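Local coordinates for YkuI protein (Bacillus subtilis, PDB 2BAS) that binds the second messenger cyclic di-GMP through its EAL domain, and may act on it as a cyclic-guanylate-specific phosphodiesterase, at residues G79-E82 against E83-L86; L117-L120 against D121-E124; L127-L130 against K131-A135; Y160-L163 against A164-T168. All coordinates share one frame; numbering follows the deposited sequence.

From the N terminus, contact 1 comes first, where the loop 79-82 enters helix 82-100. Contact 2 follows at the turn between helix 115-118 and helix 124-135, contact 3 runs along helix 124-135, and contact 4 along helix 156-167. Each joins segments that adjoin in the chain, so the four stand in series and none nests in or crosses another. Tertiary packing connects them: E82, K85 and L86 of contact 1 lie on L117 and L120 of contact 2, which in turn meets M162 and Y166 of contact 4, and L127 of contact 3 packs on Y165. Contacts 2 and 3 adjoin only along the chain, and contact 1 touches neither contact 3 nor contact 4. Together they tie consecutive helices of the EAL domain.

Contact 1 (G79-E82 against E83-L86); sequences GIPE and EYKL
I80 and K85 are set at about a right angle to each other where the loop turns into helix 82-100. The branch methyl CG2 of I80, lying anti to its own backbone nitrogen, does the touching: it is 4.1 Å from CG of K85 and 4.0 Å from CB of Y84, whose side chain it meets at a slant. The lysine then runs extended along the loop and bends only at its last torsion (chi4 102°), which brings NZ to 3.3 Å from O of I80. This hydrogen bond lies in the carbonyl plane, with a C=O...NZ angle of 153°. NZ has a second acceptor in the backbone O of D77, so one amine joins two loop carbonyls to the first helical turn. Replacing K85 by a leucine would remove the amine and would probably leave the loop 79-82 without this tie and both carbonyls without their lysine partner. P81 takes a different orientation, its ring lying alongside the Y84 side chain and pointing the same way, with CD 4.2 Å from CD1 of the tyrosine. The P81 carbonyl O lies near the plane of the Y84 ring, at its edge, and accepts from Y84 N at 3.2 Å, the donor standing well above the carbonyl plane. Two residues on, L86 N donates to O of E82 at 2.9 Å, a regular i to i+4 helix bond, and almost straight, 176° at the hydrogen. I80 also rests on P28 of helix 28-33. With P81 at the N-cap position, the arrangement is that of a helix start, here opening helix 82-100 of the EAL domain.

Contact 2 (L117-L120 against D121-E124); sequences LLML and DHGE
M119, a selenomethionine, and H122 are brought together by torsions at both ends: M119 CG stands opposite its backbone nitrogen (chi1 -152°) and the chain then bends at chi2, while H122 CG lies beside its own nitrogen (chi1 -59°). The methyl CE of M119 thereby comes 3.4 Å from ND1 of the imidazole. It approaches obliquely, and SE is 5.5 Å from the centroid of the H122 ring, so the selenium-aromatic contact is slanted and distant. The backbone underneath ends one helix and prepares the next. G123 N donates to O of L118 at 3.1 Å, and H122 N reaches O of M119 in a weak bond of 3.5 Å; with H122 at positive phi, this pair matches the 6→1 and 5→2 bonding of a Schellman motif. H122 and G123 also form the centre of a type I' turn, closed by E124 N to O of D121 at 3.2 Å. G123 is the N-cap of helix 124-135, and D121 OD1 accepts from S125 N, satisfying a backbone donor in that helix's first turn. On the buried side L118 packs against L145 and I147 of strand 143-147.

Contact 3 (L127-L130 against K131-A135); sequences LELL and KEYEA
The Y133 ring receives L129 twice, through backbone and side chain. The carbonyl O of L129 lies at the ring edge, in its plane, 3.5 Å from CD1 of Y133. The methyl CD1 of L129 meets the same side of the ring, 3.7 Å from CE1 of Y133, the two side chains meeting at a slant. K136 engages the ring in a cation-pi contact, and the hydroxyl is hydrogen-bonded to D98 of helix 82-100. The second flat group is the E132 carboxylate. L129 CG stands opposite its backbone nitrogen (chi1 171°), which brings the methyl CD1 within contact of both the ring and the carboxylate: it is 4.1 Å from OE1 of E132, an oxygen already held in a salt bridge to R94. K131 packs with its aliphatic part: CE is 4.0 Å from CG of L127, and the chain bends at its last torsion to turn the amine away from the leucine. The backbone beneath is helical, with K131 N donating to O of L127 at 2.8 Å and E132 N to O of E128 at 3.3 Å. Further on, O of L130 accepts from E134 N at 3.1 Å and, weakly, from Y133 N. L127 packs on Y165 and Y166 of helix 156-167, whereas L129 and Y133 face helix 82-100. The chemistry thus mixes on one face: L129 and the Y133 ring pack together, while the E132 carboxylate and the Y133 hydroxyl make polar bonds to R94 and D98 of helix 82-100. A carboxylate beside a leucine methyl is probably kept charged by its arginine, which would also limit its rotation.

Contact 4 (Y160-L163 against A164-T168); sequences YHML and AYYRT
Y166 packs against M162, a selenomethionine one helical turn earlier, along nearly its whole length. Its CB starts 3.5 Å from O of M162, the carbonyl that also accepts the backbone hydrogen bond from Y166 N at 2.9 Å. Moving outward, CD2 of Y166 still skirts that oxygen, while every ring atom lies under the methyl CE of M162. This methyl is 3.5 Å from the ring centroid and only 7° off the normal, a CH-pi contact over the middle of one face; CE2 and CZ are its nearest ring atoms. SE stays farther off, 5.0 Å from the centroid of the Y166 ring, completing a Met-aromatic contact. The selenomethionine gets there by folding back: CG sits between its backbone nitrogen and carbonyl carbon (chi1 69°), and further bends at chi2 and chi3 lower CE onto the ring. At the tip, OH of Y166 is hydrogen-bonded to O of G123, at the start of helix 124-135. A leucine in place of Y166 would offer neither ring nor hydroxyl, so the methyl of M162 would probably lose the ring face it rests on, and the G123 carbonyl this partner. Nearer the helix end, T168 OG1 bonds back to O of Y165 at 2.6 Å. Within the beta-alpha-beta unit, L163 packs on strands 143-147 and 172-178, while Y166 lies between strand 143-147 and F126 and L127 of helix 124-135.

Contact 1 (G79-E82 against E83-L86)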
loop_
_atom_site.group_PDB
_atom_site.type_symbol
_atom_site.label_atom_id
_atom_site.label_comp_id
_atom_site.label_asym_id
_atom_site.label_seq_id
_atom_site.Cartn_x
_atom_site.Cartn_y
_atom_site.Cartn_z
ATOM N N GLY A 79 7.953 -36.455 -0.545
ATOM C CA GLY A 79 7.943 -37.851 -0.095
ATOM C C GLY A 79 8.897 -38.198 1.040
ATOM O O GLY A 79 8.928 -39.348 1.494
ATOM N N ILE A 80 9.678 -37.211 1.485
ATOM C CA ILE A 80 10.624 -37.375 2.596
ATOM C C ILE A 80 9.940 -36.944 3.894
ATOM O O ILE A 80 9.632 -35.753 4.056
ATOM C CB ILE A 80 11.925 -36.533 2.386
ATOM C CG1 ILE A 80 12.651 -36.946 1.105
ATOM C CG2 ILE A 80 12.872 -36.661 3.583
ATOM C CD1 ILE A 80 13.734 -35.970 0.685
ATOM N N PRO A 81 9.699 -37.905 4.818
ATOM C CA PRO A 81 9.043 -37.616 6.098
ATOM C C PRO A 81 9.809 -36.569 6.892
ATOM O O PRO A 81 11.024 -36.423 6.722
ATOM C CB PRO A 81 9.071 -38.958 6.829
ATOM C CG PRO A 81 9.188 -39.970 5.769
ATOM C CD PRO A 81 10.033 -39.333 4.699
ATOM N N GLU A 82 9.090 -35.858 7.754
ATOM C CA GLU A 82 9.645 -34.725 8.486
ATOM C C GLU A 82 10.745 -35.134 9.440
ATOM O O GLU A 82 11.701 -34.387 9.621
ATOM C CB GLU A 82 8.551 -33.958 9.227
ATOM C CG GLU A 82 7.380 -33.534 8.340
ATOM C CD GLU A 82 6.405 -34.671 8.092
ATOM O OE1 GLU A 82 5.970 -35.302 9.082
ATOM O OE2 GLU A 82 6.080 -34.932 6.911
ATOM N N GLU A 83 10.608 -36.317 10.043
ATOM C CA GLU A 83 11.647 -36.893 10.897
ATOM C C GLU A 83 13.011 -36.564 10.316
ATOM O O GLU A 83 13.879 -36.013 10.990
ATOM C CB GLU A 83 11.548 -38.421 10.938
ATOM C CG GLU A 83 10.197 -39.019 11.276
ATOM C CD GLU A 83 10.222 -40.543 11.202
ATOM O OE1 GLU A 83 11.264 -41.151 11.550
ATOM O OE2 GLU A 83 9.200 -41.139 10.794
ATOM N N TYR A 84 13.161 -36.905 9.037
ATOM C CA TYR A 84 14.427 -36.833 8.323
ATOM C C TYR A 84 14.847 -35.433 7.899
ATOM O O TYR A 84 16.041 -35.134 7.877
ATOM C CB TYR A 84 14.418 -37.812 7.143
ATOM C CG TYR A 84 14.283 -39.254 7.594
ATOM C CD1 TYR A 84 13.075 -39.941 7.467
ATOM C CD2 TYR A 84 15.360 -39.921 8.177
ATOM C CE1 TYR A 84 12.953 -41.273 7.889
ATOM C CE2 TYR A 84 15.250 -41.241 8.602
ATOM C CZ TYR A 84 14.048 -41.909 8.456
ATOM O OH TYR A 84 13.958 -43.202 8.893
ATOM N N LYS A 85 13.879 -34.578 7.577
ATOM C CA LYS A 85 14.187 -33.193 7.235
ATOM C C LYS A 85 14.697 -32.463 8.476
ATOM O O LYS A 85 15.677 -31.706 8.408
ATOM C CB LYS A 85 12.977 -32.466 6.647
ATOM C CG LYS A 85 12.551 -32.927 5.260
ATOM C CD LYS A 85 11.758 -31.827 4.566
ATOM C CE LYS A 85 11.207 -32.261 3.214
ATOM N NZ LYS A 85 9.762 -32.597 3.271
ATOM N N LEU A 86 14.040 -32.711 9.608
ATOM C CA LEU A 86 14.438 -32.116 10.884
ATOM C C LEU A 86 15.816 -32.600 11.340
ATOM O O LEU A 86 16.589 -31.811 11.875
ATOM C CB LEU A 86 13.379 -32.348 11.978
ATOM C CG LEU A 86 12.061 -31.563 11.866
ATOM C CD1 LEU A 86 11.007 -32.104 12.840
ATOM C CD2 LEU A 86 12.248 -30.045 12.049
#

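Contact 2 (L117-L120 against D121-E124)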
loop_
_atom_site.group_PDB
_atom_site.type_symbol
_atom_site.label_atom_id
_atom_site.label_comp_id
_atom_site.label_asym_id
_atom_site.label_seq_id
_atom_site.Cartn_x
_atom_site.Cartn_y
_atom_site.Cartn_z
ATOM N N LEU A 117 7.055 -27.578 9.249
ATOM C CA LEU A 117 7.978 -28.328 10.116
ATOM C C LEU A 117 7.997 -27.746 11.515
ATOM O O LEU A 117 8.013 -28.478 12.507
ATOM C CB LEU A 117 9.405 -28.345 9.562
ATOM C CG LEU A 117 9.661 -29.007 8.206
ATOM C CD1 LEU A 117 11.145 -28.965 7.890
ATOM C CD2 LEU A 117 9.150 -30.444 8.170
ATOM N N LEU A 118 7.973 -26.420 11.573
ATOM C CA LEU A 118 8.009 -25.682 12.814
ATOM C C LEU A 118 6.762 -25.950 13.658
ATOM O O LEU A 118 6.846 -26.169 14.866
ATOM C CB LEU A 118 8.148 -24.193 12.496
ATOM C CG LEU A 118 8.703 -23.242 13.558
ATOM C CD1 LEU A 118 10.115 -23.621 13.957
ATOM C CD2 LEU A 118 8.675 -21.822 13.024
HETATM N N MSE A 119 5.609 -25.975 13.001
HETATM C CA MSE A 119 4.330 -26.071 13.692
HETATM C C MSE A 119 3.943 -27.494 14.117
HETATM O O MSE A 119 2.896 -27.686 14.733
HETATM C CB MSE A 119 3.230 -25.449 12.829
HETATM C CG MSE A 119 2.072 -24.877 13.632
HETATM SE SE MSE A 119 2.624 -23.375 14.773
HETATM C CE MSE A 119 1.152 -23.380 16.002
ATOM N N LEU A 120 4.778 -28.484 13.799
ATOM C CA LEU A 120 4.527 -29.876 14.223
ATOM C C LEU A 120 4.501 -30.077 15.747
ATOM O O LEU A 120 3.916 -31.048 16.239
ATOM C CB LEU A 120 5.535 -30.843 13.591
ATOM C CG LEU A 120 5.420 -31.169 12.098
ATOM C CD1 LEU A 120 6.649 -31.930 11.638
ATOM C CD2 LEU A 120 4.153 -31.956 11.792
ATOM N N ASP A 121 5.147 -29.166 16.477
ATOM C CA ASP A 121 5.184 -29.196 17.940
ATOM C C ASP A 121 5.040 -27.797 18.534
ATOM O O ASP A 121 5.489 -27.552 19.656
ATOM C CB ASP A 121 6.470 -29.878 18.450
ATOM C CG ASP A 121 7.733 -29.023 18.254
ATOM O OD1 ASP A 121 8.722 -29.286 18.971
ATOM O OD2 ASP A 121 7.748 -28.096 17.407
ATOM N N HIS A 122 4.419 -26.894 17.767
ATOM C CA HIS A 122 4.160 -25.502 18.169
ATOM C C HIS A 122 5.447 -24.739 18.471
ATOM O O HIS A 122 5.489 -23.921 19.399
ATOM C CB HIS A 122 3.213 -25.419 19.374
ATOM C CG HIS A 122 1.873 -26.044 19.144
ATOM N ND1 HIS A 122 0.753 -25.306 18.821
ATOM C CD2 HIS A 122 1.468 -27.336 19.208
ATOM C CE1 HIS A 122 -0.282 -26.117 18.688
ATOM N NE2 HIS A 122 0.124 -27.354 18.919
ATOM N N GLY A 123 6.495 -25.022 17.694
ATOM C CA GLY A 123 7.793 -24.367 17.862
ATOM C C GLY A 123 8.589 -24.722 19.118
ATOM O O GLY A 123 9.724 -24.263 19.292
ATOM N N GLU A 124 8.009 -25.542 19.988
ATOM C CA GLU A 124 8.642 -25.903 21.252
ATOM C C GLU A 124 10.117 -26.335 21.111
ATOM O O GLU A 124 11.012 -25.639 21.601
ATOM C CB GLU A 124 7.821 -26.973 21.940
ATOM C CG GLU A 124 8.336 -27.400 23.295
ATOM C CD GLU A 124 7.504 -28.525 23.881
ATOM O OE1 GLU A 124 6.258 -28.397 23.887
ATOM O OE2 GLU A 124 8.094 -29.533 24.323
#

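Contact 3 (L127-L130 against K131-A135)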
loop_
_atom_site.group_PDB
_atom_site.type_symbol
_atom_site.label_atom_id
_atom_site.label_comp_id
_atom_site.label_asym_id
_atom_site.label_seq_id
_atom_site.Cartn_x
_atom_site.Cartn_y
_atom_site.Cartn_z
ATOM N N LEU A 127 12.589 -23.594 19.688
ATOM C CA LEU A 127 12.840 -22.574 20.694
ATOM C C LEU A 127 13.771 -23.159 21.761
ATOM O O LEU A 127 14.664 -22.464 22.256
ATOM C CB LEU A 127 11.526 -22.072 21.305
ATOM C CG LEU A 127 11.547 -20.971 22.375
ATOM C CD1 LEU A 127 12.177 -19.676 21.873
ATOM C CD2 LEU A 127 10.144 -20.708 22.908
ATOM N N GLU A 128 13.559 -24.439 22.094
ATOM C CA GLU A 128 14.434 -25.183 23.011
ATOM C C GLU A 128 15.870 -25.168 22.463
ATOM O O GLU A 128 16.821 -24.916 23.206
ATOM C CB GLU A 128 13.947 -26.636 23.235
ATOM C CG GLU A 128 12.681 -26.821 24.117
ATOM C CD GLU A 128 12.283 -28.307 24.353
ATOM O OE1 GLU A 128 12.333 -29.136 23.409
ATOM O OE2 GLU A 128 11.894 -28.649 25.498
ATOM N N LEU A 129 16.015 -25.415 21.159
ATOM C CA LEU A 129 17.320 -25.338 20.500
ATOM C C LEU A 129 17.899 -23.940 20.609
ATOM O O LEU A 129 19.103 -23.792 20.812
ATOM C CB LEU A 129 17.247 -25.755 19.026
ATOM C CG LEU A 129 18.494 -25.536 18.154
ATOM C CD1 LEU A 129 19.743 -26.155 18.781
ATOM C CD2 LEU A 129 18.284 -26.104 16.777
ATOM N N LEU A 130 17.049 -22.923 20.478
ATOM C CA LEU A 130 17.505 -21.538 20.570
ATOM C C LEU A 130 17.987 -21.185 21.977
ATOM O O LEU A 130 19.021 -20.533 22.137
ATOM C CB LEU A 130 16.423 -20.559 20.098
ATOM C CG LEU A 130 16.070 -20.546 18.604
ATOM C CD1 LEU A 130 14.963 -19.526 18.322
ATOM C CD2 LEU A 130 17.283 -20.271 17.714
ATOM N N LYS A 131 17.244 -21.641 22.985
ATOM C CA LYS A 131 17.559 -21.382 24.395
ATOM C C LYS A 131 18.892 -21.977 24.855
ATOM O O LYS A 131 19.532 -21.446 25.762
ATOM C CB LYS A 131 16.415 -21.870 25.295
ATOM C CG LYS A 131 15.166 -20.969 25.262
ATOM C CD LYS A 131 13.982 -21.623 25.968
ATOM C CE LYS A 131 12.838 -20.651 26.183
ATOM N NZ LYS A 131 13.177 -19.636 27.218
ATOM N N GLU A 132 19.302 -23.077 24.225
ATOM C CA GLU A 132 20.573 -23.739 24.539
ATOM C C GLU A 132 21.755 -22.847 24.151
ATOM O O GLU A 132 22.765 -22.795 24.856
ATOM C CB GLU A 132 20.668 -25.083 23.813
ATOM C CG GLU A 132 21.969 -25.844 24.055
ATOM C CD GLU A 132 22.242 -26.910 23.001
ATOM O OE1 GLU A 132 21.281 -27.372 22.340
ATOM O OE2 GLU A 132 23.428 -27.287 22.835
ATOM N N TYR A 133 21.620 -22.158 23.022
ATOM C CA TYR A 133 22.661 -21.251 22.559
ATOM C C TYR A 133 22.550 -19.887 23.216
ATOM O O TYR A 133 23.495 -19.097 23.182
ATOM C CB TYR A 133 22.703 -21.186 21.035
ATOM C CG TYR A 133 23.294 -22.450 20.448
ATOM C CD1 TYR A 133 22.485 -23.549 20.134
ATOM C CD2 TYR A 133 24.672 -22.566 20.250
ATOM C CE1 TYR A 133 23.035 -24.724 19.611
ATOM C CE2 TYR A 133 25.232 -23.736 19.733
ATOM C CZ TYR A 133 24.411 -24.810 19.415
ATOM O OH TYR A 133 24.967 -25.956 18.897
ATOM N N GLU A 134 21.397 -19.635 23.834
ATOM C CA GLU A 134 21.203 -18.474 24.699
ATOM C C GLU A 134 22.059 -18.719 25.943
ATOM O O GLU A 134 22.698 -17.803 26.461
ATOM C CB GLU A 134 19.719 -18.320 25.071
ATOM C CG GLU A 134 19.355 -17.062 25.886
ATOM C CD GLU A 134 17.985 -17.153 26.573
ATOM O OE1 GLU A 134 17.350 -18.231 26.526
ATOM O OE2 GLU A 134 17.546 -16.146 27.173
ATOM N N ALA A 135 22.079 -19.977 26.384
ATOM C CA ALA A 135 22.876 -20.419 27.524
ATOM C C ALA A 135 24.378 -20.388 27.231
ATOM O O ALA A 135 25.187 -20.273 28.148
ATOM C CB ALA A 135 22.445 -21.815 27.957
#

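Contact 4 (Y160-L163 against A164-T168)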
loop_
_atom_site.group_PDB
_atom_site.type_symbol
_atom_site.label_atom_id
_atom_site.label_comp_id
_atom_site.label_asym_id
_atom_site.label_seq_id
_atom_site.Cartn_x
_atom_site.Cartn_y
_atom_site.Cartn_z
ATOM N N TYR A 160 0.461 -17.546 13.880
ATOM C CA TYR A 160 0.669 -16.183 14.364
ATOM C C TYR A 160 0.684 -16.160 15.882
ATOM O O TYR A 160 1.303 -15.290 16.496
ATOM C CB TYR A 160 -0.422 -15.258 13.807
ATOM C CG TYR A 160 -0.257 -14.898 12.337
ATOM C CD1 TYR A 160 -0.957 -13.823 11.779
ATOM C CD2 TYR A 160 0.620 -15.607 11.510
ATOM C CE1 TYR A 160 -0.807 -13.481 10.426
ATOM C CE2 TYR A 160 0.781 -15.273 10.166
ATOM C CZ TYR A 160 0.069 -14.213 9.633
ATOM O OH TYR A 160 0.237 -13.894 8.310
ATOM N N HIS A 161 -0.004 -17.136 16.471
ATOM C CA HIS A 161 -0.031 -17.331 17.912
ATOM C C HIS A 161 1.374 -17.675 18.420
ATOM O O HIS A 161 1.901 -16.957 19.273
ATOM C CB HIS A 161 -1.068 -18.403 18.282
ATOM C CG HIS A 161 -1.107 -18.753 19.738
ATOM N ND1 HIS A 161 -1.807 -18.012 20.664
ATOM C CD2 HIS A 161 -0.554 -19.784 20.421
ATOM C CE1 HIS A 161 -1.674 -18.564 21.858
ATOM N NE2 HIS A 161 -0.917 -19.640 21.738
HETATM N N MSE A 162 1.992 -18.729 17.877
HETATM C CA MSE A 162 3.347 -19.097 18.305
HETATM C C MSE A 162 4.398 -18.093 17.863
HETATM O O MSE A 162 5.460 -17.999 18.481
HETATM C CB MSE A 162 3.755 -20.516 17.884
HETATM C CG MSE A 162 3.958 -20.713 16.404
HETATM SE SE MSE A 162 5.560 -21.764 15.997
HETATM C CE MSE A 162 6.847 -20.292 15.994
ATOM N N LEU A 163 4.110 -17.348 16.800
ATOM C CA LEU A 163 5.022 -16.306 16.351
ATOM C C LEU A 163 4.990 -15.123 17.307
ATOM O O LEU A 163 6.028 -14.533 17.601
ATOM C CB LEU A 163 4.731 -15.876 14.915
ATOM C CG LEU A 163 5.281 -16.833 13.849
ATOM C CD1 LEU A 163 4.824 -16.422 12.467
ATOM C CD2 LEU A 163 6.802 -16.940 13.895
ATOM N N ALA A 164 3.806 -14.799 17.817
ATOM C CA ALA A 164 3.688 -13.739 18.813
ATOM C C ALA A 164 4.428 -14.148 20.085
ATOM O O ALA A 164 5.054 -13.310 20.736
ATOM C CB ALA A 164 2.219 -13.406 19.110
ATOM N N TYR A 165 4.367 -15.440 20.410
ATOM C CA TYR A 165 5.019 -15.996 21.597
ATOM C C TYR A 165 6.539 -15.923 21.479
ATOM O O TYR A 165 7.227 -15.508 22.411
ATOM C CB TYR A 165 4.567 -17.440 21.815
ATOM C CG TYR A 165 5.251 -18.156 22.961
ATOM C CD1 TYR A 165 4.891 -17.896 24.289
ATOM C CD2 TYR A 165 6.241 -19.117 22.720
ATOM C CE1 TYR A 165 5.507 -18.557 25.349
ATOM C CE2 TYR A 165 6.863 -19.784 23.776
ATOM C CZ TYR A 165 6.492 -19.496 25.086
ATOM O OH TYR A 165 7.098 -20.149 26.134
ATOM N N TYR A 166 7.049 -16.334 20.323
ATOM C CA TYR A 166 8.466 -16.245 20.016
ATOM C C TYR A 166 8.987 -14.828 20.204
ATOM O O TYR A 166 10.121 -14.635 20.650
ATOM C CB TYR A 166 8.701 -16.682 18.578
ATOM C CG TYR A 166 9.051 -18.133 18.410
ATOM C CD1 TYR A 166 9.991 -18.515 17.468
ATOM C CD2 TYR A 166 8.465 -19.124 19.204
ATOM C CE1 TYR A 166 10.333 -19.838 17.302
ATOM C CE2 TYR A 166 8.805 -20.462 19.048
ATOM C CZ TYR A 166 9.742 -20.805 18.092
ATOM O OH TYR A 166 10.102 -22.111 17.897
ATOM N N ARG A 167 8.151 -13.848 19.864
ATOM C CA ARG A 167 8.507 -12.434 19.974
ATOM C C ARG A 167 8.750 -11.999 21.429
ATOM O O ARG A 167 9.592 -11.133 21.676
ATOM C CB ARG A 167 7.448 -11.560 19.279
ATOM C CG ARG A 167 7.510 -10.063 19.570
ATOM C CD ARG A 167 6.277 -9.337 19.011
ATOM N NE ARG A 167 6.497 -8.686 17.712
ATOM C CZ ARG A 167 6.455 -9.289 16.525
ATOM N NH1 ARG A 167 6.223 -10.595 16.425
ATOM N NH2 ARG A 167 6.662 -8.576 15.426
ATOM N N THR A 168 8.044 -12.619 22.379
ATOM C CA THR A 168 8.184 -12.271 23.811
ATOM C C THR A 168 9.592 -12.548 24.368
ATOM O O THR A 168 9.935 -12.088 25.458
ATOM C CB THR A 168 7.128 -12.969 24.724
ATOM O OG1 THR A 168 7.353 -14.388 24.743
ATOM C CG2 THR A 168 5.697 -12.656 24.276
#